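Local coordinates for SIR4-interacting protein SIF2 (Saccharomyces cerevisiae, PDB 1R5M), which antagonizes telomeric silencing in yeast and belongs, as a WD40-repeat transcription corepressor, to the Set3C complex, at residues A[331-344]-A[347-360]. Sequence-based numbering, arbitrary orientation.
Sequences VPIFAGRISQDGQK and VAFMDGQVNVYDLK
Met350 lies over a face of the Phe334 ring in the WD40 beta-propeller, within WD repeat 7. Strand 333-338 runs antiparallel to strand 344-349, and 354-358 follows as the next strand. The Met350 side chain is extended, with CG anti to the backbone N (chi1 -177°). Its CB makes a CH-pi contact, 4.1 Å from the centroid of the Phe334 ring. CG meets Phe334 CZ at 3.4 Å. SD sits obliquely beside the ring, a Met-aromatic contact, and also touches CG and CD of Pro332. CE stays near Phe334 CZ. The backbone fixes this end: Met350 N donates to Pro332 O. Ile333 and Phe349 lie side by side, with Ile333 CG1 3.4 Å from Phe349 CE2. At the other end, Leu359 N donates to Gln343 O at 2.8 Å, from above the carbonyl plane. Lys344 NZ forms a salt bridge with Asp358 OD1 at 2.9 Å, while Tyr385 gives the same lysine a cation-pi partner. An alanine at Asp358 would probably leave the Lys344 ammonium without its opposite charge and Lys360 N without its capping acceptor. Lys344 NZ and Lys360 N reach Asp358 OD1 from opposite faces of the carboxylate, with Lys360 N 3.1 Å from Asp358 OD1.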
loop_
_atom_site.group_PDB
_atom_site.type_symbol
_atom_site.label_atom_id
_atom_site.label_comp_id
_atom_site.label_asym_id
_atom_site.label_seq_id
_atom_site.Cartn_x
_atom_site.Cartn_y
_atom_site.Cartn_z
ATOM N N VAL A 331 -8.881 18.272 -8.074
ATOM C CA VAL A 331 -8.304 17.887 -6.791
ATOM C C VAL A 331 -7.687 16.493 -6.861
ATOM O O VAL A 331 -8.390 15.485 -6.811
ATOM C CB VAL A 331 -9.360 17.910 -5.666
ATOM C CG1 VAL A 331 -8.701 17.599 -4.327
ATOM C CG2 VAL A 331 -10.037 19.274 -5.618
ATOM N N PRO A 332 -6.355 16.427 -6.980
ATOM C CA PRO A 332 -5.620 15.163 -7.060
ATOM C C PRO A 332 -5.821 14.255 -5.853
ATOM O O PRO A 332 -6.051 14.719 -4.736
ATOM C CB PRO A 332 -4.167 15.614 -7.173
ATOM C CG PRO A 332 -4.277 16.942 -7.870
ATOM C CD PRO A 332 -5.442 17.572 -7.156
ATOM N N ILE A 333 -5.744 12.952 -6.095
ATOM C CA ILE A 333 -5.854 11.974 -5.027
ATOM C C ILE A 333 -4.429 11.485 -4.793
ATOM O O ILE A 333 -3.716 11.161 -5.749
ATOM C CB ILE A 333 -6.754 10.791 -5.432
ATOM C CG1 ILE A 333 -8.209 11.266 -5.492
ATOM C CG2 ILE A 333 -6.583 9.638 -4.444
ATOM C CD1 ILE A 333 -9.194 10.225 -5.989
ATOM N N PHE A 334 -4.012 11.455 -3.531
ATOM C CA PHE A 334 -2.662 11.027 -3.179
ATOM C C PHE A 334 -2.553 9.558 -2.798
ATOM O O PHE A 334 -1.475 8.969 -2.885
ATOM C CB PHE A 334 -2.123 11.879 -2.026
ATOM C CG PHE A 334 -1.706 13.267 -2.431
ATOM C CD1 PHE A 334 -1.177 14.141 -1.490
ATOM C CD2 PHE A 334 -1.832 13.700 -3.750
ATOM C CE1 PHE A 334 -0.779 15.424 -1.851
ATOM C CE2 PHE A 334 -1.434 14.987 -4.122
ATOM C CZ PHE A 334 -0.907 15.848 -3.167
ATOM N N ALA A 335 -3.659 8.965 -2.364
ATOM C CA ALA A 335 -3.643 7.560 -1.974
ATOM C C ALA A 335 -5.048 6.993 -1.873
ATOM O O ALA A 335 -5.994 7.713 -1.568
ATOM C CB ALA A 335 -2.922 7.398 -0.641
ATOM N N GLY A 336 -5.165 5.696 -2.144
ATOM C CA GLY A 336 -6.442 5.008 -2.073
ATOM C C GLY A 336 -6.223 3.645 -1.444
ATOM O O GLY A 336 -5.203 3.000 -1.706
ATOM N N ARG A 337 -7.164 3.203 -0.614
ATOM C CA ARG A 337 -7.052 1.911 0.066
ATOM C C ARG A 337 -8.385 1.185 0.093
ATOM O O ARG A 337 -9.414 1.774 0.427
ATOM C CB ARG A 337 -6.602 2.107 1.513
ATOM C CG ARG A 337 -5.340 2.921 1.687
ATOM C CD ARG A 337 -4.084 2.103 1.457
ATOM N NE ARG A 337 -2.894 2.926 1.660
ATOM C CZ ARG A 337 -2.200 3.501 0.682
ATOM N NH1 ARG A 337 -2.563 3.337 -0.585
ATOM N NH2 ARG A 337 -1.151 4.260 0.973
ATOM N N ILE A 338 -8.367 -0.100 -0.241
ATOM C CA ILE A 338 -9.589 -0.894 -0.222
ATOM C C ILE A 338 -9.722 -1.544 1.153
ATOM O O ILE A 338 -8.724 -1.923 1.775
ATOM C CB ILE A 338 -9.560 -1.994 -1.316
ATOM C CG1 ILE A 338 -10.937 -2.648 -1.452
ATOM C CG2 ILE A 338 -8.519 -3.057 -0.971
ATOM C CD1 ILE A 338 -11.951 -1.794 -2.159
ATOM N N SER A 339 -10.955 -1.651 1.639
ATOM C CA SER A 339 -11.196 -2.270 2.932
ATOM C C SER A 339 -10.983 -3.777 2.833
ATOM O O SER A 339 -10.958 -4.346 1.743
ATOM C CB SER A 339 -12.626 -1.988 3.402
ATOM O OG SER A 339 -13.573 -2.507 2.482
ATOM N N GLN A 340 -10.832 -4.409 3.988
ATOM C CA GLN A 340 -10.629 -5.848 4.074
ATOM C C GLN A 340 -11.733 -6.629 3.364
ATOM O O GLN A 340 -11.460 -7.613 2.674
ATOM C CB GLN A 340 -10.596 -6.265 5.543
ATOM C CG GLN A 340 -10.555 -7.760 5.763
ATOM C CD GLN A 340 -9.148 -8.300 5.783
ATOM O OE1 GLN A 340 -8.385 -8.122 4.833
ATOM N NE2 GLN A 340 -8.791 -8.968 6.875
ATOM N N ASP A 341 -12.977 -6.195 3.541
ATOM C CA ASP A 341 -14.104 -6.889 2.932
ATOM C C ASP A 341 -14.349 -6.518 1.472
ATOM O O ASP A 341 -15.265 -7.046 0.838
ATOM C CB ASP A 341 -15.382 -6.679 3.764
ATOM C CG ASP A 341 -15.903 -5.249 3.717
ATOM O OD1 ASP A 341 -15.317 -4.403 3.010
ATOM O OD2 ASP A 341 -16.921 -4.975 4.394
ATOM N N GLY A 342 -13.521 -5.615 0.950
ATOM C CA GLY A 342 -13.636 -5.189 -0.436
ATOM C C GLY A 342 -14.895 -4.420 -0.791
ATOM O O GLY A 342 -15.207 -4.251 -1.969
ATOM N N GLN A 343 -15.609 -3.933 0.219
ATOM C CA GLN A 343 -16.853 -3.203 -0.006
ATOM C C GLN A 343 -16.727 -1.687 0.102
ATOM O O GLN A 343 -17.665 -0.960 -0.221
ATOM C CB GLN A 343 -17.916 -3.690 0.985
ATOM C CG GLN A 343 -18.244 -5.171 0.854
ATOM C CD GLN A 343 -19.131 -5.466 -0.340
ATOM O OE1 GLN A 343 -18.887 -4.986 -1.445
ATOM N NE2 GLN A 343 -20.169 -6.265 -0.119
ATOM N N LYS A 344 -15.573 -1.211 0.558
ATOM C CA LYS A 344 -15.358 0.224 0.716
ATOM C C LYS A 344 -13.981 0.628 0.210
ATOM O O LYS A 344 -13.016 -0.117 0.365
ATOM C CB LYS A 344 -15.482 0.609 2.194
ATOM C CG LYS A 344 -16.828 0.268 2.835
ATOM C CD LYS A 344 -17.921 1.217 2.370
ATOM C CE LYS A 344 -19.256 0.897 3.033
ATOM N NZ LYS A 344 -19.782 -0.434 2.609
ATOM N N VAL A 347 -10.123 7.188 -0.096
ATOM C CA VAL A 347 -9.118 7.963 -0.810
ATOM C C VAL A 347 -8.808 9.270 -0.097
ATOM O O VAL A 347 -9.675 9.857 0.547
ATOM C CB VAL A 347 -9.571 8.289 -2.249
ATOM C CG1 VAL A 347 -9.724 7.004 -3.051
ATOM C CG2 VAL A 347 -10.877 9.064 -2.224
ATOM N N ALA A 348 -7.560 9.711 -0.207
ATOM C CA ALA A 348 -7.144 10.961 0.411
ATOM C C ALA A 348 -6.875 11.977 -0.685
ATOM O O ALA A 348 -5.999 11.776 -1.526
ATOM C CB ALA A 348 -5.886 10.742 1.243
ATOM N N PHE A 349 -7.645 13.060 -0.683
ATOM C CA PHE A 349 -7.472 14.109 -1.675
ATOM C C PHE A 349 -6.411 15.099 -1.225
ATOM O O PHE A 349 -6.121 15.227 -0.032
ATOM C CB PHE A 349 -8.791 14.847 -1.921
ATOM C CG PHE A 349 -9.817 14.030 -2.650
ATOM C CD1 PHE A 349 -10.701 13.211 -1.958
ATOM C CD2 PHE A 349 -9.892 14.073 -4.039
ATOM C CE1 PHE A 349 -11.649 12.446 -2.641
ATOM C CE2 PHE A 349 -10.835 13.312 -4.732
ATOM C CZ PHE A 349 -11.715 12.498 -4.031
ATOM N N MET A 350 -5.841 15.803 -2.195
ATOM C CA MET A 350 -4.796 16.783 -1.937
ATOM C C MET A 350 -5.263 17.907 -1.015
ATOM O O MET A 350 -4.445 18.569 -0.379
ATOM C CB MET A 350 -4.307 17.359 -3.267
ATOM C CG MET A 350 -3.159 18.335 -3.148
ATOM S SD MET A 350 -2.490 18.737 -4.772
ATOM C CE MET A 350 -1.097 19.772 -4.304
ATOM N N ASP A 351 -6.572 18.122 -0.939
ATOM C CA ASP A 351 -7.097 19.181 -0.081
ATOM C C ASP A 351 -7.297 18.737 1.369
ATOM O O ASP A 351 -7.869 19.472 2.175
ATOM C CB ASP A 351 -8.415 19.730 -0.648
ATOM C CG ASP A 351 -9.518 18.690 -0.688
ATOM O OD1 ASP A 351 -9.262 17.530 -0.308
ATOM O OD2 ASP A 351 -10.648 19.035 -1.101
ATOM N N GLY A 352 -6.821 17.538 1.701
ATOM C CA GLY A 352 -6.946 17.042 3.063
ATOM C C GLY A 352 -8.241 16.319 3.386
ATOM O O GLY A 352 -8.486 15.950 4.538
ATOM N N GLN A 353 -9.081 16.110 2.382
ATOM C CA GLN A 353 -10.338 15.415 2.616
ATOM C C GLN A 353 -10.223 13.936 2.288
ATOM O O GLN A 353 -9.563 13.547 1.321
ATOM C CB GLN A 353 -11.468 16.022 1.781
ATOM C CG GLN A 353 -12.820 15.359 2.035
ATOM C CD GLN A 353 -13.986 16.156 1.483
ATOM O OE1 GLN A 353 -14.045 17.376 1.644
ATOM N NE2 GLN A 353 -14.932 15.468 0.848
ATOM N N VAL A 354 -10.863 13.116 3.112
ATOM C CA VAL A 354 -10.882 11.678 2.898
ATOM C C VAL A 354 -12.301 11.306 2.507
ATOM O O VAL A 354 -13.255 11.658 3.201
ATOM C CB VAL A 354 -10.532 10.887 4.177
ATOM C CG1 VAL A 354 -10.691 9.388 3.922
ATOM C CG2 VAL A 354 -9.114 11.199 4.616
ATOM N N ASN A 355 -12.438 10.616 1.381
ATOM C CA ASN A 355 -13.745 10.162 0.930
ATOM C C ASN A 355 -13.755 8.649 1.004
ATOM O O ASN A 355 -12.779 7.996 0.628
ATOM C CB ASN A 355 -14.015 10.573 -0.524
ATOM C CG ASN A 355 -14.668 11.941 -0.646
ATOM O OD1 ASN A 355 -14.979 12.387 -1.753
ATOM N ND2 ASN A 355 -14.880 12.606 0.481
ATOM N N VAL A 356 -14.845 8.092 1.513
ATOM C CA VAL A 356 -14.993 6.649 1.570
ATOM C C VAL A 356 -16.124 6.337 0.600
ATOM O O VAL A 356 -17.236 6.856 0.738
ATOM C CB VAL A 356 -15.369 6.152 2.979
ATOM C CG1 VAL A 356 -15.531 4.635 2.968
ATOM C CG2 VAL A 356 -14.289 6.546 3.974
ATOM N N TYR A 357 -15.822 5.517 -0.400
ATOM C CA TYR A 357 -16.801 5.128 -1.411
ATOM C C TYR A 357 -17.364 3.746 -1.117
ATOM O O TYR A 357 -16.655 2.859 -0.639
ATOM C CB TYR A 357 -16.151 5.164 -2.796
ATOM C CG TYR A 357 -15.829 6.569 -3.242
ATOM C CD1 TYR A 357 -16.819 7.391 -3.780
ATOM C CD2 TYR A 357 -14.553 7.104 -3.063
ATOM C CE1 TYR A 357 -16.547 8.714 -4.125
ATOM C CE2 TYR A 357 -14.271 8.423 -3.405
ATOM C CZ TYR A 357 -15.273 9.224 -3.933
ATOM O OH TYR A 357 -15.008 10.536 -4.245
ATOM N N ASP A 358 -18.649 3.572 -1.403
ATOM C CA ASP A 358 -19.328 2.311 -1.155
ATOM C C ASP A 358 -19.439 1.510 -2.444
ATOM O O ASP A 358 -20.005 1.977 -3.435
ATOM C CB ASP A 358 -20.714 2.591 -0.571
ATOM C CG ASP A 358 -21.465 1.329 -0.214
ATOM O OD1 ASP A 358 -20.821 0.277 -0.018
ATOM O OD2 ASP A 358 -22.707 1.398 -0.112
ATOM N N LEU A 359 -18.889 0.302 -2.420
ATOM C CA LEU A 359 -18.901 -0.573 -3.584
ATOM C C LEU A 359 -19.914 -1.704 -3.433
ATOM O O LEU A 359 -20.102 -2.490 -4.355
ATOM C CB LEU A 359 -17.508 -1.182 -3.785
ATOM C CG LEU A 359 -16.302 -0.240 -3.732
ATOM C CD1 LEU A 359 -15.019 -1.049 -3.939
ATOM C CD2 LEU A 359 -16.427 0.833 -4.802
ATOM N N LYS A 360 -20.564 -1.775 -2.276
ATOM C CA LYS A 360 -21.529 -2.836 -1.992
ATOM C C LYS A 360 -22.530 -3.149 -3.100
ATOM O O LYS A 360 -22.586 -4.279 -3.587
ATOM C CB LYS A 360 -22.289 -2.528 -0.697
ATOM C CG LYS A 360 -23.221 -3.648 -0.259
ATOM C CD LYS A 360 -23.848 -3.361 1.094
ATOM C CE LYS A 360 -24.728 -4.518 1.545
ATOM N NZ LYS A 360 -25.316 -4.283 2.896
HETATM O O HOH W 1 -22.185 -6.780 -2.612
#